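BIFUNCTIONAL PROTEIN Proline utilization A (PutA) (Corynebacterium freiburgense, PDB 5UX5) catalyses both steps of proline catabolism, using an FAD-dependent proline dehydrogenase and an NAD-dependent aldehyde dehydrogenase domain to oxidise proline to glutamate. Local coordinates at residues A[241-246]-A[275-280]; A[512-517]-A[584-589]; A[606-611]-A[908-913]. All blocks are in the same frame, centred on the assembly; numbering follows the deposited sequence.

Along the chain the three contacts come in series. Interaction 1 closes within the proline dehydrogenase barrel before interactions 2 and 3 open in the aldehyde dehydrogenase region. Its centre lies about 58 Å from that of interaction 2 and about 54 Å from that of interaction 3; nearest atoms are about 45 and 35 Å away, so it touches neither. Interactions 2 and 3, with centres about 9 Å apart, touch directly: strand 580-591 carries residues 584-589, runs on toward helix 599-611, and pairs antiparallel with strand 911-915. A probable hydrogen bond, His-585 N to Leu-910 O at 3.1 Å, joins them. Interaction 1 thus belongs to the proline dehydrogenase half, while 2 and 3 form one continuous piece of the aldehyde dehydrogenase half.

Interaction 1 of 3, residues A[241-246]-A[275-280]; sequences VTIRLF and LQQLAD
Apolar packing carries this contact, and Leu-278 is its centre, set against Phe-246 and Ile-243 of the neighbouring helix. The Leu-278 methyl CD2 lies 3.9 Å from Phe-246 CD2 and 4.1 Å from Phe-246 CE2, approaching these two ring atoms obliquely. The two side chains cross at about a right angle. Phe-246 reaches across because its CG is anti to the backbone N (chi1 -170°), which swings the ring beside its own carbonyl carbon. The other methyl of Leu-278, CD1, faces the Ile-243 branch more loosely, with CG1 of Ile-243 4.4 Å from CD1. One leucine thus spans positions 243 and 246, one turn apart on the opposing helix.

The polar edge is slight. Gln-277 OE1 comes no closer than 4.2 Å to Ile-243 CG2, a plain van der Waals approach, while the amide NE2 is hydrogen-bonded to Glu-247, just past 241-246. No hydrogen bond joins the two segments directly.

Backbone geometry is consistent with the modest 144 Å² of buried surface. The axes of 241-246 and 275-280 stay 12.0 Å apart at closest approach and run nearly parallel, at 5°, so the side chains have to bridge the gap. Beneath them, strand 260-265 fills in: Ile-262 touches Ile-243 and Phe-246, and Leu-264 touches Leu-278. Helices 239-251 and 271-287, flanking a strand of the parallel sheet and lying side by side outside it, are successive outer helices of the beta/alpha (TIM) barrel that forms the proline dehydrogenase domain.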
ATOM      1  N   VAL A 241      -4.479 -10.384 -18.487  1.00 32.65           N
ATOM      2  CA  VAL A 241      -5.471  -9.553 -19.153  1.00 31.94           C
ATOM      3  C   VAL A 241      -5.040  -9.257 -20.580  1.00 37.79           C
ATOM      4  O   VAL A 241      -5.879  -9.171 -21.487  1.00 33.13           O
ATOM      5  CB  VAL A 241      -5.721  -8.255 -18.376  1.00 28.08           C
ATOM      6  CG1 VAL A 241      -4.472  -7.438 -18.362  1.00 29.72           C
ATOM      7  CG2 VAL A 241      -6.830  -7.450 -19.054  1.00 32.89           C
ATOM      8  N   THR A 242      -3.732  -9.058 -20.797  1.00 32.71           N
ATOM      9  CA  THR A 242      -3.252  -8.729 -22.137  1.00 32.55           C
ATOM     10  C   THR A 242      -3.310  -9.939 -23.067  1.00 37.86           C
ATOM     11  O   THR A 242      -3.736  -9.813 -24.219  1.00 47.65           O
ATOM     12  CB  THR A 242      -1.834  -8.172 -22.084  1.00 30.28           C
ATOM     13  OG1 THR A 242      -1.784  -7.056 -21.183  1.00 29.73           O
ATOM     14  CG2 THR A 242      -1.419  -7.717 -23.463  1.00 28.46           C
ATOM     15  N   ILE A 243      -2.876 -11.116 -22.596  1.00 31.17           N
ATOM     16  CA  ILE A 243      -3.005 -12.329 -23.401  1.00 34.13           C
ATOM     17  C   ILE A 243      -4.465 -12.576 -23.731  1.00 43.98           C
ATOM     18  O   ILE A 243      -4.809 -12.994 -24.848  1.00 44.05           O
ATOM     19  CB  ILE A 243      -2.415 -13.544 -22.671  1.00 33.48           C
ATOM     20  CG1 ILE A 243      -0.909 -13.471 -22.573  1.00 31.88           C
ATOM     21  CG2 ILE A 243      -2.848 -14.829 -23.347  1.00 38.12           C
ATOM     22  CD1 ILE A 243      -0.412 -14.390 -21.511  1.00 33.04           C
ATOM     23  N   ARG A 244      -5.344 -12.363 -22.748  1.00 38.63           N
ATOM     24  CA  ARG A 244      -6.765 -12.569 -22.986  1.00 37.65           C
ATOM     25  C   ARG A 244      -7.305 -11.529 -23.959  1.00 43.50           C
ATOM     26  O   ARG A 244      -8.130 -11.837 -24.831  1.00 50.89           O
ATOM     27  CB  ARG A 244      -7.529 -12.524 -21.675  1.00 35.49           C
ATOM     28  CG  ARG A 244      -8.964 -12.783 -21.846  1.00 32.48           C
ATOM     29  CD  ARG A 244      -9.628 -12.887 -20.537  1.00 32.37           C
ATOM     30  NE  ARG A 244     -11.068 -12.744 -20.685  1.00 38.00           N
ATOM     31  CZ  ARG A 244     -11.918 -12.768 -19.670  1.00 40.56           C
ATOM     32  NH1 ARG A 244     -11.458 -12.927 -18.430  1.00 45.34           N
ATOM     33  NH2 ARG A 244     -13.212 -12.630 -19.893  1.00 34.78           N
ATOM     34  N   LEU A 245      -6.867 -10.287 -23.811  1.00 39.41           N
ATOM     35  CA  LEU A 245      -7.252  -9.263 -24.766  1.00 39.49           C
ATOM     36  C   LEU A 245      -6.828  -9.662 -26.173  1.00 36.26           C
ATOM     37  O   LEU A 245      -7.636  -9.653 -27.102  1.00 33.53           O
ATOM     38  CB  LEU A 245      -6.629  -7.931 -24.343  1.00 36.37           C
ATOM     39  CG  LEU A 245      -6.358  -6.878 -25.397  1.00 36.50           C
ATOM     40  CD1 LEU A 245      -7.687  -6.364 -25.919  1.00 32.70           C
ATOM     41  CD2 LEU A 245      -5.504  -5.782 -24.775  1.00 30.85           C
ATOM     42  N   PHE A 246      -5.571 -10.084 -26.316  1.00 31.97           N
ATOM     43  CA  PHE A 246      -5.019 -10.488 -27.607  1.00 32.41           C
ATOM     44  C   PHE A 246      -5.832 -11.610 -28.243  1.00 41.31           C
ATOM     45  O   PHE A 246      -6.234 -11.506 -29.403  1.00 53.32           O
ATOM     46  CB  PHE A 246      -3.577 -10.914 -27.389  1.00 35.55           C
ATOM     47  CG  PHE A 246      -2.770 -11.140 -28.634  1.00 36.12           C
ATOM     48  CD1 PHE A 246      -2.455 -10.096 -29.476  1.00 40.02           C
ATOM     49  CD2 PHE A 246      -2.202 -12.394 -28.885  1.00 36.14           C
ATOM     50  CE1 PHE A 246      -1.640 -10.314 -30.610  1.00 44.52           C
ATOM     51  CE2 PHE A 246      -1.393 -12.616 -29.993  1.00 32.48           C
ATOM     52  CZ  PHE A 246      -1.113 -11.576 -30.855  1.00 32.62           C
ATOM     53  N   LEU A 275       3.808 -18.945 -23.499  1.00 37.18           N
ATOM     54  CA  LEU A 275       4.211 -19.191 -24.878  1.00 37.23           C
ATOM     55  C   LEU A 275       3.561 -20.450 -25.420  1.00 34.27           C
ATOM     56  O   LEU A 275       3.042 -20.452 -26.535  1.00 35.05           O
ATOM     57  CB  LEU A 275       5.735 -19.309 -24.966  1.00 35.81           C
ATOM     58  CG  LEU A 275       6.299 -19.663 -26.338  1.00 36.41           C
ATOM     59  CD1 LEU A 275       5.950 -18.553 -27.304  1.00 34.79           C
ATOM     60  CD2 LEU A 275       7.808 -19.933 -26.326  1.00 32.05           C
ATOM     61  N   GLN A 276       3.536 -21.521 -24.629  1.00 36.53           N
ATOM     62  CA  GLN A 276       2.912 -22.752 -25.096  1.00 39.54           C
ATOM     63  C   GLN A 276       1.431 -22.539 -25.374  1.00 47.81           C
ATOM     64  O   GLN A 276       0.896 -23.023 -26.382  1.00 49.90           O
ATOM     65  CB  GLN A 276       3.119 -23.871 -24.086  1.00 34.15           C
ATOM     66  CG  GLN A 276       4.552 -24.316 -23.982  1.00 34.24           C
ATOM     67  CD  GLN A 276       4.734 -25.435 -22.986  1.00 37.19           C
ATOM     68  OE1 GLN A 276       4.875 -26.594 -23.368  1.00 57.64           O
ATOM     69  NE2 GLN A 276       4.722 -25.104 -21.709  1.00 34.02           N
ATOM     70  N   GLN A 277       0.752 -21.802 -24.503  1.00 40.37           N
ATOM     71  CA  GLN A 277      -0.662 -21.578 -24.737  1.00 39.46           C
ATOM     72  C   GLN A 277      -0.874 -20.716 -25.971  1.00 39.11           C
ATOM     73  O   GLN A 277      -1.785 -20.980 -26.766  1.00 39.60           O
ATOM     74  CB  GLN A 277      -1.294 -20.945 -23.508  1.00 33.08           C
ATOM     75  CG  GLN A 277      -2.800 -20.945 -23.507  1.00 38.84           C
ATOM     76  CD  GLN A 277      -3.327 -19.823 -24.395  1.00 48.74           C
ATOM     77  OE1 GLN A 277      -2.617 -18.847 -24.638  1.00 54.11           O
ATOM     78  NE2 GLN A 277      -4.574 -19.933 -24.847  1.00 43.23           N
ATOM     79  N   LEU A 278      -0.036 -19.692 -26.156  1.00 33.11           N
ATOM     80  CA  LEU A 278      -0.152 -18.870 -27.355  1.00 38.32           C
ATOM     81  C   LEU A 278       0.195 -19.652 -28.618  1.00 40.89           C
ATOM     82  O   LEU A 278      -0.438 -19.446 -29.660  1.00 41.14           O
ATOM     83  CB  LEU A 278       0.732 -17.629 -27.224  1.00 43.00           C
ATOM     84  CG  LEU A 278       0.139 -16.489 -26.388  1.00 41.53           C
ATOM     85  CD1 LEU A 278       1.208 -15.706 -25.674  1.00 43.13           C
ATOM     86  CD2 LEU A 278      -0.596 -15.589 -27.317  1.00 46.91           C
ATOM     87  N   ALA A 279       1.134 -20.601 -28.537  1.00 45.90           N
ATOM     88  CA  ALA A 279       1.471 -21.394 -29.714  1.00 35.26           C
ATOM     89  C   ALA A 279       0.312 -22.297 -30.093  1.00 45.47           C
ATOM     90  O   ALA A 279       0.009 -22.456 -31.283  1.00 49.68           O
ATOM     91  CB  ALA A 279       2.732 -22.223 -29.473  1.00 35.38           C
ATOM     92  N   ASP A 280      -0.374 -22.870 -29.096  1.00 40.86           N
ATOM     93  CA  ASP A 280      -1.565 -23.647 -29.417  1.00 41.35           C
ATOM     94  C   ASP A 280      -2.643 -22.738 -29.982  1.00 48.72           C
ATOM     95  O   ASP A 280      -3.262 -23.075 -31.000  1.00 52.76           O
ATOM     96  CB  ASP A 280      -2.098 -24.412 -28.191  1.00 38.63           C
ATOM     97  CG  ASP A 280      -1.104 -25.465 -27.649  1.00 58.18           C
ATOM     98  OD1 ASP A 280      -0.211 -25.953 -28.405  1.00 67.87           O
ATOM     99  OD2 ASP A 280      -1.255 -25.841 -26.460  1.00 62.17           O
TER

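Interaction 2 of 3, residues A[512-517]-A[584-589]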
ATOM      1  N   SER A 512     -14.284 -16.605  35.181  1.00 57.02           N
ATOM      2  CA  SER A 512     -13.269 -17.472  34.567  1.00 57.58           C
ATOM      3  C   SER A 512     -11.869 -17.100  35.061  1.00 50.01           C
ATOM      4  O   SER A 512     -11.505 -15.919  35.051  1.00 46.68           O
ATOM      5  CB  SER A 512     -13.317 -17.358  33.048  1.00 57.31           C
ATOM      6  OG  SER A 512     -14.650 -17.450  32.607  1.00 62.77           O
ATOM      7  N   PRO A 513     -11.040 -18.067  35.436  1.00 50.98           N
ATOM      8  CA  PRO A 513      -9.694 -17.735  35.913  1.00 48.86           C
ATOM      9  C   PRO A 513      -8.782 -17.317  34.772  1.00 43.96           C
ATOM     10  O   PRO A 513      -8.966 -17.696  33.617  1.00 47.31           O
ATOM     11  CB  PRO A 513      -9.213 -19.039  36.554  1.00 46.60           C
ATOM     12  CG  PRO A 513      -9.898 -20.094  35.758  1.00 46.10           C
ATOM     13  CD  PRO A 513     -11.238 -19.520  35.316  1.00 53.29           C
ATOM     14  N   ARG A 514      -7.770 -16.530  35.124  1.00 44.50           N
ATOM     15  CA  ARG A 514      -6.814 -16.057  34.133  1.00 36.63           C
ATOM     16  C   ARG A 514      -6.048 -17.230  33.526  1.00 45.82           C
ATOM     17  O   ARG A 514      -5.603 -18.136  34.236  1.00 51.85           O
ATOM     18  CB  ARG A 514      -5.821 -15.087  34.771  1.00 31.27           C
ATOM     19  CG  ARG A 514      -4.898 -14.433  33.756  1.00 42.36           C
ATOM     20  CD  ARG A 514      -3.949 -13.489  34.416  1.00 51.52           C
ATOM     21  NE  ARG A 514      -4.603 -12.574  35.329  1.00 67.31           N
ATOM     22  CZ  ARG A 514      -3.978 -12.051  36.379  1.00 82.24           C
ATOM     23  NH1 ARG A 514      -2.708 -12.378  36.613  1.00 82.57           N
ATOM     24  NH2 ARG A 514      -4.608 -11.215  37.198  1.00 87.82           N
ATOM     25  N   LEU A 515      -5.887 -17.207  32.205  1.00 45.29           N
ATOM     26  CA  LEU A 515      -4.998 -18.126  31.508  1.00 40.57           C
ATOM     27  C   LEU A 515      -3.561 -17.626  31.593  1.00 42.17           C
ATOM     28  O   LEU A 515      -3.308 -16.414  31.628  1.00 49.31           O
ATOM     29  CB  LEU A 515      -5.407 -18.228  30.036  1.00 48.28           C
ATOM     30  CG  LEU A 515      -6.826 -18.679  29.681  1.00 45.96           C
ATOM     31  CD1 LEU A 515      -7.152 -18.219  28.300  1.00 46.59           C
ATOM     32  CD2 LEU A 515      -6.909 -20.191  29.729  1.00 39.18           C
ATOM     33  N   ASP A 516      -2.606 -18.559  31.582  1.00 42.40           N
ATOM     34  CA  ASP A 516      -1.221 -18.104  31.620  1.00 45.69           C
ATOM     35  C   ASP A 516      -0.736 -17.735  30.209  1.00 49.94           C
ATOM     36  O   ASP A 516      -1.446 -17.906  29.208  1.00 57.00           O
ATOM     37  CB  ASP A 516      -0.311 -19.134  32.314  1.00 50.31           C
ATOM     38  CG  ASP A 516      -0.146 -20.431  31.547  1.00 64.79           C
ATOM     39  OD1 ASP A 516      -0.297 -20.455  30.310  1.00 71.38           O
ATOM     40  OD2 ASP A 516       0.176 -21.452  32.202  1.00 70.14           O
ATOM     41  N   ILE A 517       0.485 -17.188  30.141  1.00 43.89           N
ATOM     42  CA  ILE A 517       0.950 -16.574  28.902  1.00 40.27           C
ATOM     43  C   ILE A 517       1.083 -17.610  27.792  1.00 43.22           C
ATOM     44  O   ILE A 517       0.777 -17.323  26.628  1.00 33.94           O
ATOM     45  CB  ILE A 517       2.266 -15.812  29.123  1.00 34.52           C
ATOM     46  CG1 ILE A 517       2.059 -14.771  30.232  1.00 50.52           C
ATOM     47  CG2 ILE A 517       2.712 -15.167  27.817  1.00 28.80           C
ATOM     48  CD1 ILE A 517       2.429 -13.317  29.881  1.00 46.75           C
ATOM     49  N   PRO A 584      -2.389  -7.588  34.759  1.00 31.11           N
ATOM     50  CA  PRO A 584      -3.450  -7.247  33.801  1.00 28.72           C
ATOM     51  C   PRO A 584      -4.761  -6.879  34.469  1.00 30.14           C
ATOM     52  O   PRO A 584      -5.067  -7.292  35.590  1.00 33.14           O
ATOM     53  CB  PRO A 584      -3.621  -8.530  32.982  1.00 24.16           C
ATOM     54  CG  PRO A 584      -3.108  -9.641  33.887  1.00 23.63           C
ATOM     55  CD  PRO A 584      -1.953  -8.990  34.639  1.00 24.84           C
ATOM     56  N   HIS A 585      -5.529  -6.069  33.747  1.00 25.73           N
ATOM     57  CA  HIS A 585      -6.954  -5.888  33.972  1.00 24.90           C
ATOM     58  C   HIS A 585      -7.667  -7.242  33.977  1.00 27.96           C
ATOM     59  O   HIS A 585      -7.170  -8.222  33.407  1.00 31.50           O
ATOM     60  CB  HIS A 585      -7.554  -5.021  32.849  1.00 26.46           C
ATOM     61  CG  HIS A 585      -7.066  -3.609  32.819  1.00 26.15           C
ATOM     62  ND1 HIS A 585      -7.005  -2.876  31.653  1.00 34.19           N
ATOM     63  CD2 HIS A 585      -6.669  -2.776  33.808  1.00 23.34           C
ATOM     64  CE1 HIS A 585      -6.560  -1.661  31.919  1.00 32.69           C
ATOM     65  NE2 HIS A 585      -6.353  -1.576  33.220  1.00 32.73           N
ATOM     66  N   ASN A 586      -8.854  -7.300  34.576  1.00 29.68           N
ATOM     67  CA  ASN A 586      -9.682  -8.491  34.474  1.00 29.90           C
ATOM     68  C   ASN A 586     -10.580  -8.498  33.241  1.00 37.83           C
ATOM     69  O   ASN A 586     -10.808  -9.568  32.660  1.00 26.10           O
ATOM     70  CB  ASN A 586     -10.507  -8.627  35.744  1.00 32.21           C
ATOM     71  CG  ASN A 586      -9.632  -8.907  36.944  1.00 35.90           C
ATOM     72  OD1 ASN A 586      -8.581  -9.544  36.810  1.00 44.75           O
ATOM     73  ND2 ASN A 586     -10.048  -8.449  38.117  1.00 27.91           N
ATOM     74  N   LEU A 587     -11.068  -7.331  32.813  1.00 35.53           N
ATOM     75  CA  LEU A 587     -12.096  -7.233  31.779  1.00 37.46           C
ATOM     76  C   LEU A 587     -11.904  -5.942  30.995  1.00 35.54           C
ATOM     77  O   LEU A 587     -11.829  -4.864  31.589  1.00 25.07           O
ATOM     78  CB  LEU A 587     -13.503  -7.270  32.392  1.00 26.83           C
ATOM     79  CG  LEU A 587     -14.769  -7.099  31.552  1.00 33.79           C
ATOM     80  CD1 LEU A 587     -14.914  -8.108  30.407  1.00 33.35           C
ATOM     81  CD2 LEU A 587     -15.975  -7.177  32.460  1.00 36.24           C
ATOM     82  N   VAL A 588     -11.816  -6.054  29.670  1.00 32.07           N
ATOM     83  CA  VAL A 588     -11.785  -4.906  28.774  1.00 33.08           C
ATOM     84  C   VAL A 588     -12.999  -4.960  27.853  1.00 35.51           C
ATOM     85  O   VAL A 588     -13.355  -6.032  27.357  1.00 37.89           O
ATOM     86  CB  VAL A 588     -10.493  -4.878  27.950  1.00 29.30           C
ATOM     87  CG1 VAL A 588     -10.580  -3.774  26.907  1.00 23.48           C
ATOM     88  CG2 VAL A 588      -9.283  -4.702  28.870  1.00 23.24           C
ATOM     89  N   VAL A 589     -13.613  -3.800  27.597  1.00 33.56           N
ATOM     90  CA  VAL A 589     -14.693  -3.681  26.624  1.00 30.48           C
ATOM     91  C   VAL A 589     -14.141  -3.027  25.357  1.00 34.86           C
ATOM     92  O   VAL A 589     -13.438  -2.002  25.430  1.00 24.89           O
ATOM     93  CB  VAL A 589     -15.867  -2.877  27.199  1.00 31.24           C
ATOM     94  CG1 VAL A 589     -16.883  -2.516  26.073  1.00 34.39           C
ATOM     95  CG2 VAL A 589     -16.525  -3.658  28.300  1.00 27.56           C
TER
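Arg-514 and Pro-584 supply most of the 120 Å² of surface buried in this contact. The proline ring lies against the guanidinium group: Pro-584 CG sits 3.5 Å from the guanidinium plane, over its centre, and is 3.6 Å from both NE and CZ of Arg-514. CD of the same ring follows at 4.0 Å from Arg-514 NH1. The cationic group therefore rests with one flat face on aliphatic carbon, leaving its N-H bonds, which lie in the plane, directed past the proline. Arg-514 reaches this position with an extended start, CG anti to the backbone N (chi1 -173°), and then a bend at chi3 (-49°) that lays the head over the ring.

Asn-586 contributes less. Its OD1 lies at the guanidinium edge, near the plane, but 4.3 Å from Arg-514 NH2, too long for a hydrogen bond; the approach is at most a weak electrostatic one. The backbone N of Asn-586 is instead bonded to Asp-665, which also receives Leu-587 N and so ties down the chain at this point.

With two of the three touching residues exposed, this is a surface contact. It joins the link between helices 499-511 and 517-533, where Asp-516 is the N-cap of the second, to strand 580-591 in the mixed sheet of the aldehyde dehydrogenase domain, probably its Rossmann-type NAD-binding part.

Interaction 3 of 3, residues A[606-611]-A[908-913]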
ATOM      1  N   PHE A 606      -7.855  -9.077  20.647  1.00 29.95           N
ATOM      2  CA  PHE A 606      -6.564  -9.754  20.759  1.00 28.57           C
ATOM      3  C   PHE A 606      -5.636  -9.059  21.770  1.00 35.21           C
ATOM      4  O   PHE A 606      -4.910  -9.728  22.522  1.00 27.98           O
ATOM      5  CB  PHE A 606      -5.915  -9.863  19.387  1.00 24.58           C
ATOM      6  CG  PHE A 606      -6.615 -10.830  18.459  1.00 28.11           C
ATOM      7  CD1 PHE A 606      -7.263 -11.950  18.959  1.00 28.96           C
ATOM      8  CD2 PHE A 606      -6.657 -10.600  17.097  1.00 22.42           C
ATOM      9  CE1 PHE A 606      -7.922 -12.835  18.114  1.00 26.32           C
ATOM     10  CE2 PHE A 606      -7.327 -11.474  16.248  1.00 26.45           C
ATOM     11  CZ  PHE A 606      -7.955 -12.590  16.751  1.00 28.81           C
ATOM     12  N   ALA A 607      -5.663  -7.719  21.822  1.00 29.75           N
ATOM     13  CA  ALA A 607      -4.790  -7.001  22.746  1.00 24.96           C
ATOM     14  C   ALA A 607      -5.164  -7.276  24.200  1.00 32.15           C
ATOM     15  O   ALA A 607      -4.282  -7.452  25.055  1.00 25.69           O
ATOM     16  CB  ALA A 607      -4.834  -5.499  22.454  1.00 20.79           C
ATOM     17  N   SER A 608      -6.468  -7.337  24.484  1.00 29.20           N
ATOM     18  CA  SER A 608      -6.943  -7.657  25.823  1.00 22.68           C
ATOM     19  C   SER A 608      -6.530  -9.063  26.224  1.00 31.06           C
ATOM     20  O   SER A 608      -6.057  -9.286  27.349  1.00 36.37           O
ATOM     21  CB  SER A 608      -8.468  -7.527  25.887  1.00 23.03           C
ATOM     22  OG  SER A 608      -8.910  -6.220  25.576  1.00 35.88           O
ATOM     23  N   LEU A 609      -6.753 -10.037  25.329  1.00 28.01           N
ATOM     24  CA  LEU A 609      -6.372 -11.412  25.628  1.00 28.91           C
ATOM     25  C   LEU A 609      -4.874 -11.521  25.873  1.00 27.15           C
ATOM     26  O   LEU A 609      -4.447 -12.120  26.862  1.00 36.45           O
ATOM     27  CB  LEU A 609      -6.796 -12.362  24.511  1.00 24.33           C
ATOM     28  CG  LEU A 609      -8.262 -12.644  24.224  1.00 30.52           C
ATOM     29  CD1 LEU A 609      -8.293 -13.819  23.287  1.00 31.06           C
ATOM     30  CD2 LEU A 609      -9.004 -12.982  25.494  1.00 34.94           C
ATOM     31  N   ALA A 610      -4.064 -10.950  24.983  1.00 22.46           N
ATOM     32  CA  ALA A 610      -2.620 -10.961  25.184  1.00 32.96           C
ATOM     33  C   ALA A 610      -2.218 -10.366  26.542  1.00 37.84           C
ATOM     34  O   ALA A 610      -1.280 -10.844  27.189  1.00 32.86           O
ATOM     35  CB  ALA A 610      -1.951 -10.201  24.045  1.00 24.74           C
ATOM     36  N   ALA A 611      -2.911  -9.324  26.992  1.00 34.24           N
ATOM     37  CA  ALA A 611      -2.550  -8.723  28.265  1.00 24.49           C
ATOM     38  C   ALA A 611      -2.927  -9.621  29.424  1.00 31.89           C
ATOM     39  O   ALA A 611      -2.307  -9.548  30.491  1.00 34.85           O
ATOM     40  CB  ALA A 611      -3.213  -7.358  28.409  1.00 21.63           C
ATOM     41  N   ALA A 908       0.788  -3.507  26.889  1.00 30.57           N
ATOM     42  CA  ALA A 908       1.212  -3.118  28.230  1.00 32.45           C
ATOM     43  C   ALA A 908       0.330  -2.047  28.887  1.00 34.59           C
ATOM     44  O   ALA A 908       0.465  -1.834  30.098  1.00 22.24           O
ATOM     45  CB  ALA A 908       2.662  -2.631  28.190  1.00 32.74           C
ATOM     46  N   GLN A 909      -0.559  -1.372  28.144  1.00 29.73           N
ATOM     47  CA  GLN A 909      -1.490  -0.428  28.759  1.00 20.62           C
ATOM     48  C   GLN A 909      -2.646  -1.119  29.455  1.00 31.07           C
ATOM     49  O   GLN A 909      -3.333  -0.483  30.265  1.00 32.32           O
ATOM     50  CB  GLN A 909      -2.074   0.539  27.738  1.00 20.60           C
ATOM     51  CG  GLN A 909      -1.087   1.404  27.036  1.00 24.66           C
ATOM     52  CD  GLN A 909      -1.739   2.416  26.112  1.00 30.25           C
ATOM     53  OE1 GLN A 909      -1.234   3.527  25.934  1.00 31.29           O
ATOM     54  NE2 GLN A 909      -2.854   2.029  25.507  1.00 37.68           N
ATOM     55  N   LEU A 910      -2.912  -2.376  29.127  1.00 29.71           N
ATOM     56  CA  LEU A 910      -4.145  -3.009  29.590  1.00 31.92           C
ATOM     57  C   LEU A 910      -3.946  -3.647  30.960  1.00 36.47           C
ATOM     58  O   LEU A 910      -4.278  -4.801  31.231  1.00 31.92           O
ATOM     59  CB  LEU A 910      -4.645  -4.013  28.553  1.00 28.21           C
ATOM     60  CG  LEU A 910      -5.013  -3.316  27.224  1.00 29.37           C
ATOM     61  CD1 LEU A 910      -5.663  -4.255  26.258  1.00 21.33           C
ATOM     62  CD2 LEU A 910      -5.912  -2.067  27.453  1.00 28.84           C
ATOM     63  N   GLY A 911      -3.397  -2.839  31.851  1.00 39.73           N
ATOM     64  CA  GLY A 911      -3.134  -3.297  33.199  1.00 41.96           C
ATOM     65  C   GLY A 911      -2.455  -2.202  33.978  1.00 37.29           C
ATOM     66  O   GLY A 911      -2.552  -1.021  33.639  1.00 38.14           O
ATOM     67  N   THR A 912      -1.743  -2.608  35.018  1.00 35.35           N
ATOM     68  CA  THR A 912      -1.049  -1.655  35.869  1.00 29.74           C
ATOM     69  C   THR A 912       0.336  -2.189  36.168  1.00 29.14           C
ATOM     70  O   THR A 912       0.527  -3.401  36.230  1.00 27.23           O
ATOM     71  CB  THR A 912      -1.812  -1.422  37.162  1.00 31.07           C
ATOM     72  OG1 THR A 912      -2.227  -2.685  37.699  1.00 37.74           O
ATOM     73  CG2 THR A 912      -3.041  -0.546  36.891  1.00 22.65           C
ATOM     74  N   TRP A 913       1.297  -1.280  36.348  1.00 34.10           N
ATOM     75  CA  TRP A 913       2.682  -1.636  36.627  1.00 29.52           C
ATOM     76  C   TRP A 913       3.089  -1.174  38.022  1.00 36.47           C
ATOM     77  O   TRP A 913       2.621  -0.144  38.518  1.00 41.89           O
ATOM     78  CB  TRP A 913       3.639  -1.025  35.592  1.00 32.18           C
ATOM     79  CG  TRP A 913       3.520  -1.623  34.223  1.00 34.35           C
ATOM     80  CD1 TRP A 913       2.594  -1.320  33.279  1.00 35.23           C
ATOM     81  CD2 TRP A 913       4.350  -2.650  33.651  1.00 36.22           C
ATOM     82  NE1 TRP A 913       2.791  -2.079  32.147  1.00 33.98           N
ATOM     83  CE2 TRP A 913       3.859  -2.908  32.350  1.00 35.73           C
ATOM     84  CE3 TRP A 913       5.448  -3.383  34.118  1.00 27.61           C
ATOM     85  CZ2 TRP A 913       4.424  -3.873  31.513  1.00 26.75           C
ATOM     86  CZ3 TRP A 913       6.020  -4.328  33.280  1.00 25.01           C
ATOM     87  CH2 TRP A 913       5.508  -4.564  31.995  1.00 28.57           C
TER
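Leu-910 packs its CB and one methyl onto a face of the helix that ends at Ala-611. The apolar contacts fall at two places along that face. At the C-terminal end, Ala-611 CB meets Leu-910 CB at 3.6 Å, and the small alanine lets the backbones come close, with CA atoms of these two residues 6.1 Å apart. One turn earlier, the methyl CD1 of Leu-910 lies over the main chain: 3.6 Å from Ser-608 N and 3.7 Å from Ala-607 O, with Ala-607 CB at 4.1 Å. The leucine's CG is anti to its carbonyl carbon (chi1 -63°), and chi2 of -173° extends CD1 toward residues 607 and 608.

All four touching residues are buried. They join helix 599-611, which follows strand 580-591 in the chain, to the turn leading into strand 911-915. That strand pairs antiparallel with 580-591 in the mixed sheet that 580-591 shares with 614-618 and 666-670, a sheet of the aldehyde dehydrogenase domain and probably of its Rossmann-type NAD-binding part. Leu-910 is the centre of an inverse gamma turn, and its position just before strand 911-915 lets the residue bridge sheet and helix.

Polar contacts belong to each side separately, since no hydrogen bond crosses between the segments. Ser-608 OG, 3.9 Å from Leu-910 CD1, is bonded to Gly-604 O within its own helix, so its hydroxyl meets the methyl only by packing. Across the turn, Trp-913 NE1 donates to Ala-908 O at 3.1 Å with an N-H...O angle of 157°. The acceptor lies in the indole plane, and this bond clamps the two ends of 908-913 together. The indole also makes a cation-pi contact with Arg-1050.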